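Local coordinates for protein angel homolog 2 (Homo sapiens, PDB 6RW0) that removes 2',3'-cyclic phosphates as a member of the CCR4 family of deadenylases and probably binds mRNA 3' untranslated regions, at residues 151-156 with 171-176; 190-195 with 231-236; 210-215 with 284-289; 214-219 with 292-297. All coordinates share one frame; numbering follows the deposited sequence. Where two conformers were deposited one is given.

Contact 1 of 4, residues 151-156 with 171-176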
loop_
_atom_site.group_PDB
_atom_site.type_symbol
_atom_site.label_atom_id
_atom_site.label_comp_id
_atom_site.label_asym_id
_atom_site.label_seq_id
_atom_site.Cartn_x
_atom_site.Cartn_y
_atom_site.Cartn_z
ATOM N N LEU A 151 -18.702 5.993 -6.559
ATOM C CA LEU A 151 -19.772 6.204 -5.593
ATOM C C LEU A 151 -19.364 7.152 -4.469
ATOM O O LEU A 151 -20.177 7.976 -4.034
ATOM C CB LEU A 151 -20.228 4.869 -5.000
ATOM C CG LEU A 151 -20.753 3.865 -6.028
ATOM C CD1 LEU A 151 -21.207 2.594 -5.336
ATOM C CD2 LEU A 151 -21.887 4.471 -6.822
ATOM N N SER A 152 -18.137 7.039 -3.967
ATOM C CA SER A 152 -17.695 7.930 -2.906
ATOM C C SER A 152 -16.177 7.977 -2.835
ATOM O O SER A 152 -15.482 7.029 -3.215
ATOM C CB SER A 152 -18.265 7.520 -1.543
ATOM O OG SER A 152 -17.796 6.250 -1.149
ATOM N N VAL A 153 -15.690 9.107 -2.327
ATOM C CA VAL A 153 -14.274 9.364 -2.100
ATOM C C VAL A 153 -14.102 9.647 -0.617
ATOM O O VAL A 153 -14.759 10.542 -0.070
ATOM C CB VAL A 153 -13.792 10.560 -2.938
ATOM C CG1 VAL A 153 -12.289 10.778 -2.718
ATOM C CG2 VAL A 153 -14.129 10.357 -4.403
ATOM N N ASN A 154 -13.201 8.909 0.029
ATOM C CA ASN A 154 -13.111 8.878 1.487
ATOM C C ASN A 154 -11.655 9.002 1.898
ATOM O O ASN A 154 -10.959 7.995 2.096
ATOM C CB ASN A 154 -13.767 7.605 2.005
ATOM C CG ASN A 154 -15.166 7.417 1.431
ATOM O OD1 ASN A 154 -16.126 7.959 1.955
ATOM N ND2 ASN A 154 -15.272 6.677 0.335
ATOM N N PRO A 155 -11.156 10.226 2.032
ATOM C CA PRO A 155 -9.771 10.415 2.472
ATOM C C PRO A 155 -9.614 10.092 3.946
ATOM O O PRO A 155 -10.549 10.206 4.738
ATOM C CB PRO A 155 -9.524 11.906 2.211
ATOM C CG PRO A 155 -10.903 12.554 2.419
ATOM C CD PRO A 155 -11.860 11.514 1.829
ATOM N N VAL A 156 -8.386 9.741 4.328
ATOM C CA VAL A 156 -8.035 9.477 5.717
ATOM C C VAL A 156 -6.768 10.263 6.032
ATOM O O VAL A 156 -5.752 10.111 5.335
ATOM C CB VAL A 156 -7.794 7.979 5.961
ATOM C CG1 VAL A 156 -7.605 7.702 7.431
ATOM C CG2 VAL A 156 -8.941 7.135 5.410
ATOM N N VAL A 171 -1.179 9.505 5.231
ATOM C CA VAL A 171 -2.570 9.504 4.811
ATOM C C VAL A 171 -2.959 8.177 4.164
ATOM O O VAL A 171 -2.125 7.329 3.839
ATOM C CB VAL A 171 -2.892 10.656 3.832
ATOM C CG1 VAL A 171 -2.696 12.022 4.478
ATOM C CG2 VAL A 171 -2.039 10.543 2.557
ATOM N N GLY A 172 -4.272 8.040 3.968
ATOM C CA GLY A 172 -4.837 6.975 3.166
ATOM C C GLY A 172 -5.993 7.511 2.347
ATOM O O GLY A 172 -6.418 8.659 2.510
ATOM N N LEU A 173 -6.516 6.654 1.475
ATOM C CA LEU A 173 -7.621 7.037 0.604
ATOM C C LEU A 173 -8.428 5.788 0.302
ATOM O O LEU A 173 -7.849 4.731 0.033
ATOM C CB LEU A 173 -7.120 7.679 -0.690
ATOM C CG LEU A 173 -8.192 8.217 -1.634
ATOM C CD1 LEU A 173 -9.024 9.309 -1.027
ATOM C CD2 LEU A 173 -7.491 8.718 -2.906
ATOM N N VAL A 174 -9.751 5.900 0.385
ATOM C CA VAL A 174 -10.658 4.780 0.147
ATOM C C VAL A 174 -11.707 5.242 -0.850
ATOM O O VAL A 174 -12.391 6.247 -0.615
ATOM C CB VAL A 174 -11.325 4.291 1.445
ATOM C CG1 VAL A 174 -12.228 3.107 1.159
ATOM C CG2 VAL A 174 -10.259 3.940 2.492
ATOM N N LEU A 175 -11.830 4.535 -1.967
ATOM C CA LEU A 175 -12.885 4.812 -2.928
ATOM C C LEU A 175 -13.893 3.676 -2.895
ATOM O O LEU A 175 -13.539 2.516 -2.667
ATOM C CB LEU A 175 -12.357 4.938 -4.363
ATOM C CG LEU A 175 -11.272 5.969 -4.670
ATOM C CD1 LEU A 175 -11.117 6.149 -6.187
ATOM C CD2 LEU A 175 -11.495 7.305 -4.004
ATOM N N LEU A 176 -15.150 4.009 -3.140
ATOM C CA LEU A 176 -16.174 3.008 -3.382
ATOM C C LEU A 176 -16.568 3.132 -4.847
ATOM O O LEU A 176 -16.958 4.217 -5.290
ATOM C CB LEU A 176 -17.368 3.207 -2.460
ATOM C CG LEU A 176 -18.330 2.020 -2.491
ATOM C CD1 LEU A 176 -17.744 0.733 -1.911
ATOM C CD2 LEU A 176 -19.605 2.391 -1.746
#

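Contact 2 of 4, residues 190-195 with 231-236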
loop_
_atom_site.group_PDB
_atom_site.type_symbol
_atom_site.label_atom_id
_atom_site.label_comp_id
_atom_site.label_asym_id
_atom_site.label_seq_id
_atom_site.Cartn_x
_atom_site.Cartn_y
_atom_site.Cartn_z
ATOM N N CYS A 190 -14.658 -1.829 -2.917
ATOM C CA CYS A 190 -13.997 -0.838 -2.091
ATOM C C CYS A 190 -12.501 -0.960 -2.327
ATOM O O CYS A 190 -11.926 -2.026 -2.099
ATOM C CB CYS A 190 -14.323 -1.115 -0.628
ATOM S SG CYS A 190 -13.519 0.003 0.510
ATOM N N VAL A 191 -11.872 0.123 -2.778
ATOM C CA VAL A 191 -10.438 0.145 -3.042
ATOM C C VAL A 191 -9.787 1.112 -2.068
ATOM O O VAL A 191 -10.175 2.288 -1.994
ATOM C CB VAL A 191 -10.129 0.562 -4.490
ATOM C CG1 VAL A 191 -8.625 0.590 -4.732
ATOM C CG2 VAL A 191 -10.816 -0.361 -5.474
ATOM N N ALA A 192 -8.795 0.624 -1.334
ATOM C CA ALA A 192 -8.088 1.412 -0.342
ATOM C C ALA A 192 -6.612 1.465 -0.695
ATOM O O ALA A 192 -6.070 0.535 -1.300
ATOM C CB ALA A 192 -8.268 0.817 1.045
ATOM N N ASN A 193 -5.972 2.577 -0.327
ATOM C CA ASN A 193 -4.563 2.815 -0.605
ATOM C C ASN A 193 -3.978 3.621 0.542
ATOM O O ASN A 193 -4.635 4.523 1.074
ATOM C CB ASN A 193 -4.471 3.575 -1.936
ATOM C CG ASN A 193 -3.043 3.826 -2.400
ATOM O OD1 ASN A 193 -2.100 3.182 -1.957
ATOM N ND2 ASN A 193 -2.893 4.755 -3.337
ATOM N N THR A 194 -2.749 3.290 0.931
ATOM C CA THR A 194 -2.077 4.053 1.970
ATOM C C THR A 194 -0.574 3.945 1.806
ATOM O O THR A 194 -0.059 3.115 1.052
ATOM C CB THR A 194 -2.515 3.595 3.371
ATOM O OG1 THR A 194 -2.085 4.541 4.357
ATOM C CG2 THR A 194 -1.910 2.242 3.749
ATOM N N HIS A 195 0.120 4.791 2.562
ATOM C CA HIS A 195 1.574 4.758 2.700
ATOM C C HIS A 195 1.813 5.034 4.184
ATOM O O HIS A 195 1.658 6.170 4.643
ATOM C CB HIS A 195 2.224 5.787 1.790
ATOM C CG HIS A 195 3.712 5.678 1.720
ATOM N ND1 HIS A 195 4.476 6.511 0.933
ATOM C CD2 HIS A 195 4.575 4.842 2.340
ATOM C CE1 HIS A 195 5.752 6.196 1.079
ATOM N NE2 HIS A 195 5.842 5.175 1.913
ATOM N N ILE A 231 -13.185 -5.994 -1.091
ATOM C CA ILE A 231 -12.164 -5.016 -0.732
ATOM C C ILE A 231 -10.861 -5.378 -1.425
ATOM O O ILE A 231 -10.447 -6.540 -1.421
ATOM C CB ILE A 231 -11.937 -5.000 0.791
ATOM C CG1 ILE A 231 -13.197 -4.498 1.490
ATOM C CG2 ILE A 231 -10.732 -4.154 1.179
ATOM C CD1 ILE A 231 -13.335 -5.006 2.890
ATOM N N VAL A 232 -10.211 -4.372 -1.995
ATOM C CA VAL A 232 -8.817 -4.455 -2.410
ATOM C C VAL A 232 -8.087 -3.345 -1.670
ATOM O O VAL A 232 -8.449 -2.171 -1.803
ATOM C CB VAL A 232 -8.655 -4.309 -3.931
ATOM C CG1 VAL A 232 -7.181 -4.442 -4.290
ATOM C CG2 VAL A 232 -9.464 -5.357 -4.657
ATOM N N MET A 233 -7.096 -3.720 -0.859
ATOM C CA MET A 233 -6.345 -2.788 -0.021
ATOM C C MET A 233 -4.881 -2.853 -0.435
ATOM O O MET A 233 -4.216 -3.875 -0.221
ATOM C CB MET A 233 -6.518 -3.096 1.465
ATOM C CG MET A 233 -5.714 -2.166 2.366
ATOM S SD MET A 233 -5.969 -2.433 4.130
ATOM C CE MET A 233 -5.047 -3.946 4.405
ATOM N N CYS A 234 -4.403 -1.774 -1.044
ATOM C CA CYS A 234 -3.052 -1.681 -1.568
ATOM C C CYS A 234 -2.219 -0.717 -0.745
ATOM O O CYS A 234 -2.738 0.168 -0.061
ATOM C CB CYS A 234 -3.066 -1.109 -2.984
ATOM S SG CYS A 234 -3.957 -2.091 -4.184
ATOM N N GLY A 235 -0.915 -0.845 -0.869
ATOM C CA GLY A 235 -0.075 0.256 -0.442
ATOM C C GLY A 235 1.317 -0.174 -0.042
ATOM O O GLY A 235 1.713 -1.335 -0.148
ATOM N N ASP A 236 2.052 0.827 0.441
ATOM C CA ASP A 236 3.374 0.675 1.036
ATOM C C ASP A 236 3.155 0.736 2.540
ATOM O O ASP A 236 2.859 1.799 3.101
ATOM C CB ASP A 236 4.299 1.773 0.530
ATOM C CG ASP A 236 5.693 1.680 1.109
ATOM O OD1 ASP A 236 5.879 1.001 2.139
ATOM O OD2 ASP A 236 6.621 2.316 0.546
#

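Contact 3 of 4, residues 210-215 with 284-289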
loop_
_atom_site.group_PDB
_atom_site.type_symbol
_atom_site.label_atom_id
_atom_site.label_comp_id
_atom_site.label_asym_id
_atom_site.label_seq_id
_atom_site.Cartn_x
_atom_site.Cartn_y
_atom_site.Cartn_z
ATOM N N LEU A 210 -2.721 2.051 10.634
ATOM C CA LEU A 210 -3.424 0.937 10.006
ATOM C C LEU A 210 -4.849 0.808 10.537
ATOM O O LEU A 210 -5.795 0.614 9.759
ATOM C CB LEU A 210 -2.639 -0.352 10.228
ATOM C CG LEU A 210 -3.302 -1.623 9.710
ATOM C CD1 LEU A 210 -3.440 -1.571 8.197
ATOM C CD2 LEU A 210 -2.528 -2.850 10.135
ATOM N N ALA A 211 -5.030 0.908 11.856
ATOM C CA ALA A 211 -6.371 0.814 12.430
ATOM C C ALA A 211 -7.284 1.899 11.867
ATOM O O ALA A 211 -8.474 1.658 11.628
ATOM C CB ALA A 211 -6.290 0.922 13.952
ATOM N N MET A 212 -6.751 3.104 11.661
ATOM C CA MET A 212 -7.550 4.186 11.097
ATOM C C MET A 212 -7.977 3.865 9.670
ATOM O O MET A 212 -9.125 4.121 9.292
ATOM C CB MET A 212 -6.760 5.490 11.166
ATOM C CG MET A 212 -6.589 5.989 12.586
ATOM S SD MET A 212 -5.340 7.281 12.775
ATOM C CE MET A 212 -6.251 8.645 12.312
ATOM N N LEU A 213 -7.075 3.309 8.860
ATOM C CA LEU A 213 -7.464 2.893 7.513
ATOM C C LEU A 213 -8.510 1.784 7.567
ATOM O O LEU A 213 -9.519 1.822 6.849
ATOM C CB LEU A 213 -6.246 2.414 6.728
ATOM C CG LEU A 213 -6.520 2.103 5.256
ATOM C CD1 LEU A 213 -6.855 3.375 4.494
ATOM C CD2 LEU A 213 -5.328 1.397 4.649
ATOM N N LEU A 214 -8.286 0.778 8.415
ATOM C CA LEU A 214 -9.239 -0.323 8.525
ATOM C C LEU A 214 -10.607 0.164 8.989
ATOM O O LEU A 214 -11.641 -0.334 8.519
ATOM C CB LEU A 214 -8.704 -1.407 9.459
ATOM C CG LEU A 214 -7.469 -2.157 8.968
ATOM C CD1 LEU A 214 -6.991 -3.116 10.050
ATOM C CD2 LEU A 214 -7.707 -2.912 7.662
ATOM N N ALA A 215 -10.650 1.131 9.911
ATOM C CA ALA A 215 -11.936 1.673 10.343
ATOM C C ALA A 215 -12.651 2.378 9.197
ATOM O O ALA A 215 -13.863 2.243 9.041
ATOM C CB ALA A 215 -11.740 2.627 11.519
ATOM N N PRO A 284 -8.652 6.564 23.949
ATOM C CA PRO A 284 -10.074 6.549 23.640
ATOM C C PRO A 284 -10.578 7.712 22.779
ATOM O O PRO A 284 -11.521 7.521 22.093
ATOM C CB PRO A 284 -10.804 6.621 24.987
ATOM C CG PRO A 284 -9.754 6.598 26.047
ATOM C CD PRO A 284 -8.399 6.538 25.391
ATOM N N ASN A 285 -9.897 8.860 22.754
ATOM C CA ASN A 285 -10.341 10.020 21.944
ATOM C C ASN A 285 -10.117 9.795 20.436
ATOM O O ASN A 285 -10.553 10.623 19.703
ATOM C CB ASN A 285 -9.860 11.369 22.486
ATOM C CG ASN A 285 -8.374 11.591 22.434
ATOM O OD1 ASN A 285 -7.619 10.667 22.637
ATOM N ND2 ASN A 285 -7.976 12.828 22.221
ATOM N N LEU A 286 -9.400 8.759 20.002
ATOM C CA LEU A 286 -9.331 8.385 18.576
ATOM C C LEU A 286 -10.721 7.942 18.097
ATOM O O LEU A 286 -11.032 8.167 16.961
ATOM C CB LEU A 286 -8.294 7.285 18.358
ATOM C CG LEU A 286 -8.058 6.953 16.890
ATOM C CD1 LEU A 286 -7.730 8.204 16.108
ATOM C CD2 LEU A 286 -6.964 5.924 16.714
ATOM N N GLY A 287 -11.505 7.278 18.938
ATOM C CA GLY A 287 -12.844 6.811 18.546
ATOM C C GLY A 287 -12.818 5.568 17.677
ATOM O O GLY A 287 -13.636 5.461 16.817
ATOM N N ILE A 288 -11.809 4.740 17.873
ATOM C CA ILE A 288 -11.686 3.461 17.140
ATOM C C ILE A 288 -11.549 2.345 18.180
ATOM O O ILE A 288 -10.705 2.439 19.040
ATOM C CB ILE A 288 -10.537 3.505 16.118
ATOM C CG1 ILE A 288 -10.846 4.530 15.026
ATOM C CG2 ILE A 288 -10.288 2.125 15.537
ATOM C CD1 ILE A 288 -9.720 4.737 14.040
ATOM N N SER A 289 -12.347 1.291 18.069
ATOM C CA SER A 289 -12.341 0.167 19.026
ATOM C C SER A 289 -11.143 -0.739 18.768
ATOM O O SER A 289 -10.535 -0.650 17.730
ATOM C CB SER A 289 -13.615 -0.618 18.912
ATOM O OG SER A 289 -13.583 -1.450 17.778
#

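Contact 4 of 4, residues 214-219 with 292-297. With K (potassium ion), chain C.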
loop_
_atom_site.group_PDB
_atom_site.type_symbol
_atom_site.label_atom_id
_atom_site.label_comp_id
_atom_site.label_asym_id
_atom_site.label_seq_id
_atom_site.Cartn_x
_atom_site.Cartn_y
_atom_site.Cartn_z
ATOM N N LEU A 214 -8.286 0.778 8.415
ATOM C CA LEU A 214 -9.239 -0.323 8.525
ATOM C C LEU A 214 -10.607 0.164 8.989
ATOM O O LEU A 214 -11.641 -0.334 8.519
ATOM C CB LEU A 214 -8.704 -1.407 9.459
ATOM C CG LEU A 214 -7.469 -2.157 8.968
ATOM C CD1 LEU A 214 -6.991 -3.116 10.050
ATOM C CD2 LEU A 214 -7.707 -2.912 7.662
ATOM N N ALA A 215 -10.650 1.131 9.911
ATOM C CA ALA A 215 -11.936 1.673 10.343
ATOM C C ALA A 215 -12.651 2.378 9.197
ATOM O O ALA A 215 -13.863 2.243 9.041
ATOM C CB ALA A 215 -11.740 2.627 11.519
ATOM N N GLU A 216 -11.920 3.138 8.377
ATOM C CA GLU A 216 -12.568 3.776 7.237
ATOM C C GLU A 216 -13.123 2.725 6.282
ATOM O O GLU A 216 -14.256 2.845 5.799
ATOM C CB GLU A 216 -11.597 4.712 6.519
ATOM C CG GLU A 216 -12.271 5.542 5.447
ATOM C CD GLU A 216 -13.105 6.668 6.004
ATOM O OE1 GLU A 216 -12.919 7.056 7.181
ATOM O OE2 GLU A 216 -13.952 7.183 5.256
ATOM N N ILE A 217 -12.345 1.675 6.011
ATOM C CA ILE A 217 -12.821 0.600 5.142
ATOM C C ILE A 217 -14.067 -0.050 5.721
ATOM O O ILE A 217 -15.029 -0.345 4.994
ATOM C CB ILE A 217 -11.710 -0.437 4.902
ATOM C CG1 ILE A 217 -10.549 0.208 4.154
ATOM C CG2 ILE A 217 -12.278 -1.630 4.145
ATOM C CD1 ILE A 217 -9.310 -0.681 4.077
ATOM N N SER A 218 -14.073 -0.292 7.028
ATOM C CA SER A 218 -15.236 -0.928 7.632
ATOM C C SER A 218 -16.494 -0.095 7.446
ATOM O O SER A 218 -17.591 -0.650 7.299
ATOM C CB SER A 218 -14.993 -1.157 9.115
ATOM O OG SER A 218 -16.187 -1.582 9.730
ATOM N N SER A 219 -16.370 1.225 7.445
ATOM C CA SER A 219 -17.544 2.058 7.244
ATOM C C SER A 219 -17.940 2.127 5.774
ATOM O O SER A 219 -19.134 2.055 5.444
ATOM C CB SER A 219 -17.275 3.449 7.799
ATOM O OG SER A 219 -18.465 4.202 7.766
ATOM N N CYS A 292 -10.982 -2.340 15.424
ATOM C CA CYS A 292 -10.650 -1.449 14.307
ATOM C C CYS A 292 -11.896 -0.952 13.577
ATOM O O CYS A 292 -11.913 -0.832 12.347
ATOM C CB CYS A 292 -9.639 -2.076 13.342
ATOM S SG CYS A 292 -8.043 -2.388 14.118
ATOM N N VAL A 293 -12.950 -0.663 14.336
ATOM C CA VAL A 293 -14.133 -0.009 13.787
ATOM C C VAL A 293 -14.364 1.305 14.517
ATOM O O VAL A 293 -14.012 1.465 15.686
ATOM C CB VAL A 293 -15.398 -0.887 13.838
ATOM C CG1 VAL A 293 -15.158 -2.171 13.074
ATOM C CG2 VAL A 293 -15.815 -1.170 15.258
ATOM N N TYR A 294 -14.958 2.263 13.818
ATOM C CA TYR A 294 -15.337 3.491 14.490
ATOM C C TYR A 294 -16.350 3.189 15.591
ATOM O O TYR A 294 -17.211 2.318 15.447
ATOM C CB TYR A 294 -15.976 4.448 13.490
ATOM C CG TYR A 294 -15.037 5.038 12.467
ATOM C CD1 TYR A 294 -13.859 5.650 12.849
ATOM C CD2 TYR A 294 -15.346 5.007 11.112
ATOM C CE1 TYR A 294 -13.009 6.206 11.921
ATOM C CE2 TYR A 294 -14.498 5.572 10.175
ATOM C CZ TYR A 294 -13.333 6.165 10.591
ATOM O OH TYR A 294 -12.448 6.735 9.699
ATOM N N GLU A 295 -16.264 3.945 16.686
ATOM C CA GLU A 295 -17.184 3.816 17.805
ATOM C C GLU A 295 -17.576 5.200 18.309
ATOM O O GLU A 295 -16.838 6.180 18.160
ATOM C CB GLU A 295 -16.587 2.947 18.926
ATOM C CG GLU A 295 -15.355 3.547 19.568
ATOM C CD GLU A 295 -14.689 2.640 20.586
ATOM O OE1 GLU A 295 -15.211 1.537 20.857
ATOM O OE2 GLU A 295 -13.633 3.043 21.117
ATOM N N VAL A 296 -18.773 5.271 18.873
ATOM C CA VAL A 296 -19.227 6.491 19.517
ATOM C C VAL A 296 -18.423 6.664 20.794
ATOM O O VAL A 296 -18.430 5.784 21.663
ATOM C CB VAL A 296 -20.722 6.400 19.830
ATOM C CG1 VAL A 296 -21.156 7.630 20.604
ATOM C CG2 VAL A 296 -21.535 6.227 18.554
ATOM N N GLN A 297 -17.728 7.795 20.916
ATOM C CA GLN A 297 -16.975 8.077 22.129
ATOM C C GLN A 297 -17.902 8.517 23.257
ATOM O O GLN A 297 -18.922 9.180 23.041
ATOM C CB GLN A 297 -15.964 9.198 21.891
ATOM C CG GLN A 297 -14.891 8.888 20.896
ATOM C CD GLN A 297 -13.945 10.055 20.703
ATOM O OE1 GLN A 297 -13.524 10.699 21.666
ATOM N NE2 GLN A 297 -13.613 10.340 19.450
HETATM K K K C . -21.049 2.893 7.124
HETATM O O HOH W 1 -11.847 -2.582 10.364
HETATM O O HOH W 2 -15.523 1.605 11.143
HETATM O O HOH W 3 -23.218 1.914 5.827
#

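Contact 1 of 4, residues 151-156 with 171-176
S152, N154 and V156 face L176, V174 and G172 in an antiparallel strand pairing at the margin of one of the two large sheets, where strand 148-157 is the outermost strand and strand 171-179 its inner neighbour. The short segments run at 164° to each other. Hydrogen-bonded pairs alternate with the non-hydrogen-bonded pairs V153-L175 and P155-L173, and P155, which has no N-H, sits where none is needed across the strands. At the start of the pairing L151 and S152 both face L176, whose O accepts L151 N at 2.8 Å and, more weakly, S152 N at 3.3 Å: a classic beta bulge.

N154 adds a side-chain grip. Its CG stands beside its own N (chi1 -51°), which lays the amide along the strand. There ND2 donates to S152 OG at 3.0 Å, almost straight (173°) and in the amide plane. The same ND2 reaches V174 O at 3.1 Å from above the carbonyl plane, while N154 N gives that oxygen a weak backbone bond, so one carbonyl is held twice by one residue. On the other face V153 CG1 rests against L175 CD2 at 3.8 Å and L173 CD1 at 4.0 Å.

L173 and L175 continue inward to I141 of the facing sheet, whereas N154, V156 and V174 lie against E216 of helix 203-220. One side of the pairing thus meets the opposing sheet and the other a covering helix, the layering of the alpha/beta sandwich of the endonuclease/exonuclease/phosphatase fold.

Contact 2 of 4, residues 190-195 with 231-236
D236 lies beside H195, and A192 and C190 lie beside M233 and I231, in the parallel strand pair of a beta-alpha-beta crossover whose connecting helix is 203-220. Of the three residues most covered by the pairing, C190 and A192 tie the strands mainly through their backbones. C190 O receives V232 N at 2.9 Å, nearly in line with its carbonyl bond, and C190 CB packs on I231 CG1. A192 is bonded at both ends: its N donates to V232 O and its O accepts C234 N at 2.9 Å in an almost straight bond (177°). Its methyl CB touches M233 CG at 4.1 Å, on the face that also meets V174 of the adjoining strand.

Toward the carboxyl ends the pairing slackens, T194 N to C234 O being 3.3 Å. T194 OG1 is satisfied by V171 O, and N193 turns its amide to Q104 and L103 of the other sheet. G235, with no CB, lets T194 O approach its CA to 3.2 Å.

D236, the most covered residue, is the aspartate of the Gly-Asp-Phe-Asn sequence characteristic of this family. Its OD1 accepts N238 N and its OD2 accepts N58 ND2, which together fix the rotation of the carboxylate. A magnesium ion lies about 5 Å from the H195 side chain, which puts these strand ends close to the metal. H195 and D236 both extend with CG anti to their backbone N and run alongside each other, the ring and carboxylate planes 21° apart and so nearly parallel; H195 NE2 and D236 OD2 are 3.3 Å apart at an angle too poor for a hydrogen bond.

Contact 3 of 4, residues 210-215 with 284-289
I288 sets its side chain on A211, M212 and A215, one strip of helix 203-220, with L286 beside it on M212. This helix is the connection of a beta-alpha-beta unit, and the loop packs on a flank turned from the sheet: L213, whose side chain points away from the loop, instead meets M233 of strand 231-236.

The contact is wholly apolar, and side-chain shape decides it. I288 turns CG1 away from its carbonyl carbon (chi1 -65°), and an extended second torsion then points CD1 at the helix, where it sits between M212 and A215. I288 CD1 stands 3.7 Å from M212 CG. On its A215 side the same methyl is 3.9 Å from A215 CB. The other branch is more distant, I288 CG2 being 4.5 Å from A211 CB.

M212 crosses I288 at about a right angle and then bends at its sulfur (chi3 82°), bringing the terminal methyl round to L286. The short 3-10 turn 284-286 carries this leucine, and G287, at positive phi, turns the backbone between L286 and I288 while its N donates to P284 O. W282, which also touches A211, donates NE1 to I288 O.

L286 meets the methionine chain with both branches: L286 CD1 lies 4.1 Å from M212 CE at its end, while L286 CD2 lies 4.1 Å from M212 CG near its start.

Contact 4 of 4, residues 214-219 with 292-297
A215 and V293 bring the helix and the irregular segment 292-297 to 4.4 Å between their CA atoms, close enough for A215 CA to make a CA-H...O contact of 3.2 Å with C292 O. From there the chain leads Y294 over the helix.

The aromatic ring lies flat on the methyl of A215: CB is 3.9 Å from the ring centroid and 12° off the normal, a CH-pi contact over one face. At the ring edge, Y294 OH donates to E216 OE1 at 2.6 Å, meeting the oxygen nearly in line with its C-O bond. E216 reaches this place because its chain kinks at the second torsion (chi2 75°), and its carboxylate stands 77° from the ring plane. The bond probably helps to keep the carboxylate ionised.

Water joins the two backbones as well. One molecule donates to A215 O and accepts from Y294 N, both at 2.8 Å; another donates to C292 O and, weakly, to L214 O. One turn back from S218, L214 CB packs against C292 CB.

Farther along the helix S219 CB lies near the ring edge while S219 turns its polar atoms to a potassium ion, bound through O at 2.7 Å and OG at 3.0 Å together with a water. Carbonyl groups at a helix carboxyl end suit a cation well, and this arrangement is a surface potassium site near the carboxyl end of helix 203-220, beside the ring of Y294.

How the contacts relate
Contact 2 is the most central, almost wholly buried, while contact 1 continues the same sheet to its outermost strand; strands 171-179 and 189-195 adjoin, joined by the backbone hydrogen bond of L175 with V191. Both rely on regular backbone hydrogen bonds, but contact 1 has a bulge at its exposed end and contact 2 runs out close to the magnesium. Contacts 3 and 4 share L214 and A215 of helix 203-220 and receive one long loop, whose own parts join through G287 O and E295 N. Contact 3 is apolar and buried; contact 4 is partly exposed, with water, a carboxylate and potassium. The helix links all four: L213 and I217 meet the strands of contacts 1 and 2.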